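Long-range contacts in CRISPR-associated protein CasA/Cse1 (Thermus thermophilus, PDB 4AN8), which probably serves as the large subunit of the Cascade ribonucleoprotein complex, taking part in selection of foreign DNA during CRISPR-based bacterial adaptive immunity: residues A190-T195 and K317-L322; R340-V345 and R360-L365; E376-A381 and R443-V448; H435-A440 and D455-A460. All coordinates share one frame; numbering follows the deposited sequence.

Contact 1: A190-T195 and K317-L322; sequences ALFLPT and KVAATL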
# COMPACT_ATOMS: atom_id res chain seq x y z
N ALA A 190 3.09 3.51 2.32
CA ALA A 190 1.73 3.03 2.16
C ALA A 190 1.31 3.28 0.72
O ALA A 190 1.56 4.35 0.19
CB ALA A 190 0.83 3.78 3.11
N LEU A 191 0.68 2.30 0.08
CA LEU A 191 0.27 2.47 -1.32
C LEU A 191 -1.22 2.82 -1.45
O LEU A 191 -2.07 2.13 -0.88
CB LEU A 191 0.59 1.21 -2.11
CG LEU A 191 2.08 0.84 -2.06
CD1 LEU A 191 2.35 -0.42 -2.90
CD2 LEU A 191 2.97 2.01 -2.54
N PHE A 192 -1.51 3.89 -2.19
CA PHE A 192 -2.90 4.28 -2.45
C PHE A 192 -3.44 3.65 -3.73
O PHE A 192 -2.94 3.91 -4.84
CB PHE A 192 -3.05 5.80 -2.51
CG PHE A 192 -2.82 6.46 -1.19
CD1 PHE A 192 -1.54 6.58 -0.67
CD2 PHE A 192 -3.89 6.96 -0.45
CE1 PHE A 192 -1.32 7.19 0.55
CE2 PHE A 192 -3.67 7.57 0.79
CZ PHE A 192 -2.39 7.69 1.29
N LEU A 193 -4.46 2.82 -3.56
CA LEU A 193 -5.06 2.13 -4.70
C LEU A 193 -6.56 2.35 -4.78
O LEU A 193 -7.33 1.57 -4.24
CB LEU A 193 -4.76 0.63 -4.62
CG LEU A 193 -5.33 -0.17 -5.79
CD1 LEU A 193 -4.30 -0.24 -6.93
CD2 LEU A 193 -5.78 -1.56 -5.34
N PRO A 194 -6.98 3.42 -5.45
CA PRO A 194 -8.41 3.62 -5.68
C PRO A 194 -8.99 2.40 -6.39
O PRO A 194 -8.31 1.74 -7.18
CB PRO A 194 -8.45 4.83 -6.62
CG PRO A 194 -7.22 5.57 -6.29
CD PRO A 194 -6.17 4.52 -6.02
N THR A 195 -10.25 2.10 -6.08
CA THR A 195 -10.84 0.85 -6.48
C THR A 195 -12.26 1.09 -6.96
O THR A 195 -13.01 1.86 -6.34
CB THR A 195 -10.80 -0.15 -5.30
OG1 THR A 195 -9.47 -0.66 -5.17
CG2 THR A 195 -11.73 -1.30 -5.52
N LYS A 317 2.10 15.89 0.04
CA LYS A 317 1.72 15.52 -1.33
C LYS A 317 0.78 14.32 -1.42
O LYS A 317 1.07 13.25 -0.90
CB LYS A 317 2.95 15.29 -2.20
CG LYS A 317 3.43 16.53 -2.87
CD LYS A 317 4.91 16.49 -3.05
CE LYS A 317 5.44 17.85 -3.44
NZ LYS A 317 6.91 17.88 -3.31
N VAL A 318 -0.34 14.52 -2.09
CA VAL A 318 -1.31 13.46 -2.33
C VAL A 318 -0.72 12.43 -3.31
O VAL A 318 0.10 12.76 -4.16
CB VAL A 318 -2.59 14.06 -2.90
CG1 VAL A 318 -3.65 13.00 -3.06
CG2 VAL A 318 -3.09 15.16 -1.98
N ALA A 319 -1.09 11.18 -3.16
CA ALA A 319 -0.67 10.19 -4.14
C ALA A 319 -1.32 10.55 -5.48
O ALA A 319 -2.51 10.94 -5.51
CB ALA A 319 -1.11 8.78 -3.71
N ALA A 320 -0.56 10.43 -6.57
CA ALA A 320 -1.05 10.72 -7.92
C ALA A 320 -2.27 9.85 -8.31
O ALA A 320 -3.23 10.36 -8.91
CB ALA A 320 0.09 10.59 -8.99
N THR A 321 -2.24 8.57 -7.95
CA THR A 321 -3.41 7.71 -8.19
C THR A 321 -4.66 8.28 -7.55
O THR A 321 -5.73 8.23 -8.13
CB THR A 321 -3.20 6.24 -7.71
OG1 THR A 321 -2.91 6.21 -6.29
CG2 THR A 321 -2.07 5.54 -8.52
N LEU A 322 -4.53 8.81 -6.34
CA LEU A 322 -5.69 9.38 -5.63
C LEU A 322 -6.11 10.71 -6.27
O LEU A 322 -7.29 10.98 -6.45
CB LEU A 322 -5.39 9.55 -4.14
CG LEU A 322 -6.47 10.26 -3.28
CD1 LEU A 322 -7.79 9.53 -3.39
CD2 LEU A 322 -6.07 10.38 -1.81

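Contact 2: R340-V345 and R360-L365; sequences RITLRV and REVYPL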
# COMPACT_ATOMS: atom_id res chain seq x y z
N ARG A 340 -19.53 3.39 -8.04
CA ARG A 340 -19.10 3.19 -6.66
C ARG A 340 -17.57 3.04 -6.56
O ARG A 340 -16.99 2.05 -6.98
CB ARG A 340 -19.83 1.99 -6.06
CG ARG A 340 -21.32 1.99 -6.41
CD ARG A 340 -22.13 1.00 -5.59
NE ARG A 340 -23.56 1.14 -5.88
CZ ARG A 340 -24.52 0.53 -5.20
NH1 ARG A 340 -24.23 -0.26 -4.18
NH2 ARG A 340 -25.79 0.72 -5.54
N ILE A 341 -16.93 4.05 -5.99
CA ILE A 341 -15.48 4.11 -5.97
C ILE A 341 -14.91 4.15 -4.54
O ILE A 341 -15.30 5.00 -3.75
CB ILE A 341 -14.99 5.30 -6.83
CG1 ILE A 341 -15.37 5.05 -8.30
CG2 ILE A 341 -13.48 5.54 -6.67
CD1 ILE A 341 -15.23 6.27 -9.21
N THR A 342 -14.01 3.22 -4.20
CA THR A 342 -13.41 3.24 -2.86
C THR A 342 -11.90 3.45 -2.90
O THR A 342 -11.30 3.52 -3.97
CB THR A 342 -13.70 1.97 -2.05
OG1 THR A 342 -12.92 0.89 -2.57
CG2 THR A 342 -15.15 1.61 -2.09
N LEU A 343 -11.29 3.56 -1.73
CA LEU A 343 -9.83 3.69 -1.64
C LEU A 343 -9.25 2.56 -0.82
O LEU A 343 -9.60 2.40 0.37
CB LEU A 343 -9.45 5.02 -1.01
CG LEU A 343 -7.99 5.37 -0.74
CD1 LEU A 343 -7.18 5.51 -2.05
CD2 LEU A 343 -7.91 6.66 0.10
N ARG A 344 -8.38 1.76 -1.43
CA ARG A 344 -7.64 0.77 -0.66
C ARG A 344 -6.24 1.26 -0.32
O ARG A 344 -5.57 1.85 -1.17
CB ARG A 344 -7.57 -0.55 -1.40
CG ARG A 344 -8.92 -1.11 -1.69
CD ARG A 344 -8.80 -2.52 -2.11
NE ARG A 344 -10.07 -3.21 -1.95
CZ ARG A 344 -10.17 -4.52 -1.76
NH1 ARG A 344 -9.07 -5.26 -1.70
NH2 ARG A 344 -11.37 -5.08 -1.63
N VAL A 345 -5.81 1.07 0.91
CA VAL A 345 -4.43 1.34 1.27
C VAL A 345 -3.74 0.01 1.54
O VAL A 345 -4.24 -0.80 2.33
CB VAL A 345 -4.30 2.26 2.48
CG1 VAL A 345 -2.81 2.53 2.77
CG2 VAL A 345 -5.06 3.59 2.23
N ARG A 360 -4.19 -4.16 4.84
CA ARG A 360 -5.10 -3.68 3.82
C ARG A 360 -6.14 -2.78 4.49
O ARG A 360 -6.90 -3.22 5.35
CB ARG A 360 -5.79 -4.86 3.12
CG ARG A 360 -7.00 -4.50 2.25
CD ARG A 360 -7.22 -5.49 1.07
NE ARG A 360 -6.91 -6.86 1.47
CZ ARG A 360 -6.17 -7.72 0.77
NH1 ARG A 360 -5.66 -7.40 -0.40
NH2 ARG A 360 -5.96 -8.92 1.25
N GLU A 361 -6.17 -1.51 4.12
CA GLU A 361 -7.23 -0.64 4.63
C GLU A 361 -8.17 -0.14 3.54
O GLU A 361 -7.76 0.12 2.43
CB GLU A 361 -6.64 0.50 5.46
CG GLU A 361 -6.67 0.17 6.91
CD GLU A 361 -5.56 0.82 7.68
OE1 GLU A 361 -5.34 2.04 7.49
OE2 GLU A 361 -4.91 0.09 8.48
N VAL A 362 -9.45 -0.03 3.87
CA VAL A 362 -10.44 0.37 2.91
C VAL A 362 -11.14 1.64 3.41
O VAL A 362 -11.55 1.73 4.57
CB VAL A 362 -11.46 -0.75 2.65
CG1 VAL A 362 -12.40 -0.38 1.52
CG2 VAL A 362 -10.74 -2.04 2.32
N TYR A 363 -11.25 2.64 2.53
CA TYR A 363 -11.91 3.89 2.89
C TYR A 363 -12.85 4.28 1.77
O TYR A 363 -12.63 3.89 0.62
CB TYR A 363 -10.91 5.02 3.10
CG TYR A 363 -9.95 4.75 4.23
CD1 TYR A 363 -10.32 4.99 5.54
CD2 TYR A 363 -8.68 4.24 3.98
CE1 TYR A 363 -9.47 4.73 6.58
CE2 TYR A 363 -7.81 3.97 5.02
CZ TYR A 363 -8.21 4.22 6.32
OH TYR A 363 -7.36 3.97 7.37
N PRO A 364 -13.90 5.04 2.09
CA PRO A 364 -14.64 5.64 0.98
C PRO A 364 -13.71 6.59 0.24
O PRO A 364 -12.67 6.98 0.77
CB PRO A 364 -15.79 6.40 1.66
CG PRO A 364 -15.47 6.42 3.11
CD PRO A 364 -14.54 5.28 3.39
N LEU A 365 -14.06 6.91 -1.00
CA LEU A 365 -13.35 7.92 -1.77
C LEU A 365 -14.36 9.00 -2.14
O LEU A 365 -15.01 8.92 -3.17
CB LEU A 365 -12.73 7.30 -3.02
CG LEU A 365 -11.49 8.04 -3.52
CD1 LEU A 365 -10.69 7.16 -4.46
CD2 LEU A 365 -11.90 9.34 -4.20

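Contact 3: E376-A381 and R443-V448; sequences ENLEKA and RFFARV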
# COMPACT_ATOMS: atom_id res chain seq x y z
N GLU A 376 -10.67 21.67 4.03
CA GLU A 376 -10.82 22.46 5.24
C GLU A 376 -11.51 21.64 6.32
O GLU A 376 -11.04 21.59 7.46
CB GLU A 376 -11.64 23.73 4.93
CG GLU A 376 -12.34 24.35 6.13
CD GLU A 376 -13.34 25.42 5.72
OE1 GLU A 376 -13.05 26.20 4.78
OE2 GLU A 376 -14.43 25.49 6.33
N ASN A 377 -12.60 20.99 5.95
CA ASN A 377 -13.31 20.12 6.89
C ASN A 377 -12.43 19.00 7.43
O ASN A 377 -12.47 18.69 8.63
CB ASN A 377 -14.57 19.54 6.26
CG ASN A 377 -15.65 20.57 6.09
OD1 ASN A 377 -15.68 21.56 6.82
ND2 ASN A 377 -16.54 20.36 5.12
N LEU A 378 -11.64 18.39 6.55
CA LEU A 378 -10.77 17.28 6.95
C LEU A 378 -9.72 17.79 7.93
O LEU A 378 -9.46 17.15 8.95
CB LEU A 378 -10.11 16.65 5.72
CG LEU A 378 -9.27 15.40 5.94
CD1 LEU A 378 -10.07 14.30 6.68
CD2 LEU A 378 -8.75 14.87 4.60
N GLU A 379 -9.14 18.94 7.63
CA GLU A 379 -8.16 19.56 8.51
C GLU A 379 -8.74 19.77 9.92
O GLU A 379 -8.13 19.41 10.92
CB GLU A 379 -7.69 20.89 7.90
CG GLU A 379 -6.38 21.43 8.46
CD GLU A 379 -5.85 22.62 7.65
OE1 GLU A 379 -6.39 22.89 6.55
OE2 GLU A 379 -4.89 23.28 8.11
N LYS A 380 -9.93 20.36 10.00
CA LYS A 380 -10.57 20.61 11.30
C LYS A 380 -10.89 19.30 12.02
O LYS A 380 -10.60 19.15 13.20
CB LYS A 380 -11.87 21.40 11.13
CG LYS A 380 -11.72 22.85 10.67
CD LYS A 380 -13.09 23.54 10.58
CE LYS A 380 -13.02 24.90 9.88
NZ LYS A 380 -12.09 25.84 10.56
N ALA A 381 -11.52 18.37 11.31
CA ALA A 381 -11.95 17.11 11.90
C ALA A 381 -10.77 16.42 12.56
O ALA A 381 -10.87 15.92 13.67
CB ALA A 381 -12.54 16.20 10.83
N ARG A 443 -17.62 7.05 8.02
CA ARG A 443 -18.92 7.72 7.91
C ARG A 443 -18.70 9.21 7.72
O ARG A 443 -19.25 9.82 6.82
CB ARG A 443 -19.77 7.50 9.16
CG ARG A 443 -19.80 6.08 9.68
CD ARG A 443 -20.89 5.92 10.73
NE ARG A 443 -20.99 7.11 11.58
CZ ARG A 443 -20.62 7.17 12.85
NH1 ARG A 443 -20.12 6.09 13.45
NH2 ARG A 443 -20.75 8.30 13.54
N PHE A 444 -17.87 9.79 8.57
CA PHE A 444 -17.49 11.19 8.39
C PHE A 444 -16.82 11.40 7.03
O PHE A 444 -17.19 12.31 6.28
CB PHE A 444 -16.54 11.63 9.50
CG PHE A 444 -15.81 12.90 9.18
CD1 PHE A 444 -16.42 14.14 9.39
CD2 PHE A 444 -14.54 12.87 8.63
CE1 PHE A 444 -15.76 15.32 9.08
CE2 PHE A 444 -13.88 14.02 8.31
CZ PHE A 444 -14.48 15.26 8.52
N PHE A 445 -15.83 10.56 6.71
CA PHE A 445 -15.02 10.74 5.51
C PHE A 445 -15.87 10.78 4.25
O PHE A 445 -15.67 11.63 3.37
CB PHE A 445 -13.95 9.65 5.37
CG PHE A 445 -12.80 10.01 4.45
CD1 PHE A 445 -12.16 11.24 4.58
CD2 PHE A 445 -12.37 9.13 3.47
CE1 PHE A 445 -11.10 11.57 3.76
CE2 PHE A 445 -11.30 9.47 2.64
CZ PHE A 445 -10.67 10.70 2.79
N ALA A 446 -16.83 9.87 4.16
CA ALA A 446 -17.73 9.88 3.02
C ALA A 446 -18.49 11.21 2.86
O ALA A 446 -18.95 11.54 1.77
CB ALA A 446 -18.70 8.70 3.10
N ARG A 447 -18.61 11.99 3.94
CA ARG A 447 -19.37 13.24 3.86
C ARG A 447 -18.50 14.49 4.03
O ARG A 447 -18.98 15.56 4.39
CB ARG A 447 -20.52 13.24 4.87
CG ARG A 447 -21.46 12.06 4.74
CD ARG A 447 -22.63 12.15 5.71
NE ARG A 447 -23.12 10.83 6.09
CZ ARG A 447 -24.12 10.62 6.95
NH1 ARG A 447 -24.74 11.65 7.52
NH2 ARG A 447 -24.50 9.37 7.25
N VAL A 448 -17.21 14.35 3.75
CA VAL A 448 -16.27 15.42 4.06
C VAL A 448 -16.59 16.74 3.33
O VAL A 448 -16.17 17.80 3.77
CB VAL A 448 -14.78 14.97 3.81
CG1 VAL A 448 -14.43 15.02 2.33
CG2 VAL A 448 -13.82 15.81 4.65

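Contact 4: H435-A440 and D455-A460; sequences HALDGA and DLWREA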
# COMPACT_ATOMS: atom_id res chain seq x y z
N HIS A 435 -9.77 3.44 18.64
CA HIS A 435 -10.51 2.33 18.06
C HIS A 435 -11.94 2.73 17.69
O HIS A 435 -12.46 2.36 16.63
CB HIS A 435 -10.54 1.13 18.99
CG HIS A 435 -11.27 -0.04 18.42
ND1 HIS A 435 -10.62 -1.18 17.99
CD2 HIS A 435 -12.59 -0.24 18.18
CE1 HIS A 435 -11.52 -2.04 17.52
NE2 HIS A 435 -12.71 -1.49 17.63
N ALA A 436 -12.59 3.48 18.57
CA ALA A 436 -13.94 3.94 18.27
C ALA A 436 -13.95 4.84 17.06
O ALA A 436 -14.87 4.77 16.24
CB ALA A 436 -14.54 4.66 19.46
N LEU A 437 -12.95 5.71 16.94
CA LEU A 437 -12.86 6.64 15.81
C LEU A 437 -12.52 5.94 14.48
O LEU A 437 -12.95 6.38 13.41
CB LEU A 437 -11.84 7.74 16.11
CG LEU A 437 -12.22 8.68 17.26
CD1 LEU A 437 -11.22 9.81 17.33
CD2 LEU A 437 -13.62 9.23 17.05
N ASP A 438 -11.75 4.85 14.55
CA ASP A 438 -11.53 4.01 13.36
C ASP A 438 -12.86 3.57 12.74
O ASP A 438 -13.00 3.58 11.52
CB ASP A 438 -10.68 2.79 13.69
CG ASP A 438 -9.23 3.13 13.91
OD1 ASP A 438 -8.73 4.12 13.31
OD2 ASP A 438 -8.57 2.41 14.70
N GLY A 439 -13.84 3.20 13.57
CA GLY A 439 -15.17 2.89 13.10
C GLY A 439 -15.97 4.10 12.66
O GLY A 439 -16.81 4.02 11.76
N ALA A 440 -15.73 5.25 13.29
CA ALA A 440 -16.50 6.43 12.95
C ALA A 440 -15.94 7.16 11.73
O ALA A 440 -16.67 7.84 11.02
CB ALA A 440 -16.58 7.39 14.14
N ASP A 455 -20.12 18.39 12.50
CA ASP A 455 -21.03 18.16 13.61
C ASP A 455 -21.17 16.67 13.90
O ASP A 455 -21.14 16.26 15.05
CB ASP A 455 -22.39 18.79 13.34
CG ASP A 455 -22.31 20.31 13.21
OD1 ASP A 455 -21.58 20.94 14.00
OD2 ASP A 455 -22.98 20.86 12.31
N LEU A 456 -21.32 15.87 12.85
CA LEU A 456 -21.35 14.43 13.04
C LEU A 456 -20.06 13.97 13.71
O LEU A 456 -20.07 13.10 14.59
CB LEU A 456 -21.55 13.71 11.70
CG LEU A 456 -22.96 13.73 11.12
CD1 LEU A 456 -23.97 13.24 12.16
CD2 LEU A 456 -23.34 15.12 10.61
N TRP A 457 -18.95 14.57 13.32
CA TRP A 457 -17.65 14.15 13.82
C TRP A 457 -17.57 14.46 15.31
O TRP A 457 -17.13 13.62 16.11
CB TRP A 457 -16.54 14.86 13.06
CG TRP A 457 -15.16 14.41 13.39
CD1 TRP A 457 -14.15 15.19 13.85
CD2 TRP A 457 -14.62 13.08 13.26
NE1 TRP A 457 -13.02 14.43 14.02
CE2 TRP A 457 -13.28 13.14 13.67
CE3 TRP A 457 -15.16 11.85 12.84
CZ2 TRP A 457 -12.45 12.01 13.68
CZ3 TRP A 457 -14.34 10.73 12.87
CH2 TRP A 457 -13.00 10.82 13.28
N ARG A 458 -18.00 15.67 15.68
CA ARG A 458 -17.97 16.10 17.07
C ARG A 458 -18.80 15.16 17.93
O ARG A 458 -18.40 14.80 19.04
CB ARG A 458 -18.46 17.53 17.23
CG ARG A 458 -18.25 18.07 18.64
CD ARG A 458 -18.51 19.56 18.71
NE ARG A 458 -18.11 20.22 17.48
CZ ARG A 458 -18.97 20.69 16.58
NH1 ARG A 458 -20.28 20.59 16.79
NH2 ARG A 458 -18.53 21.28 15.47
N GLU A 459 -19.94 14.74 17.40
CA GLU A 459 -20.74 13.73 18.09
C GLU A 459 -19.95 12.44 18.27
O GLU A 459 -19.96 11.83 19.34
CB GLU A 459 -22.04 13.46 17.32
CG GLU A 459 -22.86 14.70 17.02
CD GLU A 459 -23.15 15.54 18.26
OE1 GLU A 459 -23.13 14.98 19.38
OE2 GLU A 459 -23.40 16.75 18.11
N ALA A 460 -19.25 12.02 17.22
CA ALA A 460 -18.49 10.77 17.29
C ALA A 460 -17.33 10.92 18.26
O ALA A 460 -17.03 10.00 19.00
CB ALA A 460 -18.00 10.35 15.91

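Contact 1: A190-T195 and K317-L322
T321 donates its hydroxyl to the main-chain carbonyl of F192, and this hydrogen bond, 2.7 Å from OG1 to O, is the polar link between strand 191-195 and the start of helix 320-333. The approach is oblique: OG1 stands above the carbonyl plane, 44° out of it, and the C=O...donor angle is 131°. With chi1 at 59°, OG1 is tucked between the backbone nitrogen and the carbonyl carbon of its own residue, which turns the hydroxyl to the strand.

Van der Waals contacts fall on both sides of this bond along the strand. On the F192 side they are apolar: the methyl of A319, the N-cap residue of the helix, rests 3.8 Å from F192 CB and lies equally near CG and CD1, meeting the ring obliquely. L322 adds a looser touch, its CD2 being 4.3 Å from F192 CD2. The same phenylalanine also packs on L343 of the neighbouring strand, so it touches both that strand and the start of the helix. On the other side, P194 lies across T321 at about a right angle. Its CD is 3.7 Å from OG1, while CG reaches the backbone oxygen of T321 at 3.6 Å.

Every residue that touches here is buried. The strand is an outer one of a three-stranded antiparallel sheet, and the helix start sits at its outer edge, with T321 on the F192 carbonyl. One hydroxyl-carbonyl bond is thus set among apolar contacts, one buried polar group meeting another.

Contact 2: R340-V345 and R360-L365
R344 and V362, L343 and Y363, and V345 and E361 face each other in the antiparallel beta hairpin of strands 342-351 and 354-364. L343 with Y363 and V345 with E361 are the hydrogen-bonded pairs, each closed by two main-chain bonds, such as V345 N to E361 O at 2.6 Å; R344 with V362 and T342 with P364 are non-hydrogen-bonded pairs.

Side chains divide between the two faces. On the face of R344 and V362, R344 stretches out from a chi1 of -59° to an almost straight chain as far as NE. R360 instead folds at chi3 (37°), and its CD comes to 3.3 Å from R344 NH1. The two chains run side by side in the same direction, their guanidinium planes 58° apart, and both form salt bridges with E53 of helix 50-67.

The opposite face carries L343, V345, E361 and Y363. V345 CG2 meets the edge of the Y363 ring, 3.9 Å from CE2, while F307 packs edge-to-face with that ring. Beyond the last pair, L365 points toward the other strand, its CD1 3.9 Å from I341 CG2. At the far end of the tyrosine, OH donates to E361 OE1 at 2.8 Å, meeting that oxygen from above the carboxylate plane, while OE2 is held by R359.

Contact 3: E376-A381 and R443-V448
The backbones come nearest at N377 and V448, whose CA atoms are 6.2 Å apart, and spread to 8.8 Å between A381 and F444. N377 bridges the near end: its ND2 donates to the V448 carbonyl oxygen at 2.9 Å in a nearly straight bond (168° at the hydrogen). The acceptor lies in the plane of the asparagine amide, whereas the donor is tilted 27° from the carbonyl plane. V448, beyond helix 429-446, also presses its CG2 on L378 CB at 4.0 Å.

The contact belongs to the helical C-terminal part of Cse1, where helix 372-403 packs against the C-terminal end of helix 429-446. Two consecutive phenylalanines line that junction. F444 receives L378 CD1 at its ring edge, 4.2 Å from CE2, with the N377 carbonyl oxygen likewise near the ring plane. F445 diverges from it, and its CE1 meets both methyls of L378, each at 4.1 Å. F445 also stacks with F441 and meets F307, while F444 adjoins W457 of helix 453-476.

Contact 4: H435-A440 and D455-A460
L437 is the first residue of helix 429-446 to reach across here, and it does so with one methyl. A chi2 of -173° sets CD1 anti to CA and leaves CD2, the other methyl, facing W457, 4.1 Å from CH2; the two side chains cross at about a right angle. The same methyl lies 4.0 Å from the A460 carbonyl oxygen. Further along helix 453-476 the leucine also packs on L461 and A464, and A385 of helix 372-403 borders it as well.

D438 points to the other side of its helix, where OD1 accepts hydrogen bonds from S302 and W304. The two helices follow one another in the chain and form an antiparallel helical hairpin, with segment axes inclined at 152° and 10.8 Å apart at their closest. The indole of W457 reaches into this wide spacing, and its NE1 is bonded to the carbonyl oxygen of A381, which ties it to helix 372-403, also a member of the C-terminal helical bundle.

A440 then closes the contact. Its carbonyl carbon lies at the edge of the indole, near the ring plane and 4.1 Å from CZ3, so the tryptophan is touched by residues one turn apart on the same helix. Where the backbones come nearest, 6.5 Å between CA atoms, the methyls of A440 and A460 meet directly, CB to CB at 3.7 Å.

Overall arrangement
The four contacts come as two neighbouring pairs. Contacts 1 and 2, centred 10 Å apart, share the three-stranded antiparallel sheet: strand 191-195 bonds to strand 342-351, which pairs in turn with strand 354-364. Contacts 3 and 4, 11 Å apart, share helix 429-446 and interlock along the chain, with R443 of contact 3 packing on A460 of contact 4. Contacts 2 and 3 have centres 15 Å apart. Contacts 1, 2 and 3 follow in series, so the chain runs from sheet to C-terminal helices, and the sheet packs on the helical part where P364 meets F445 and A446.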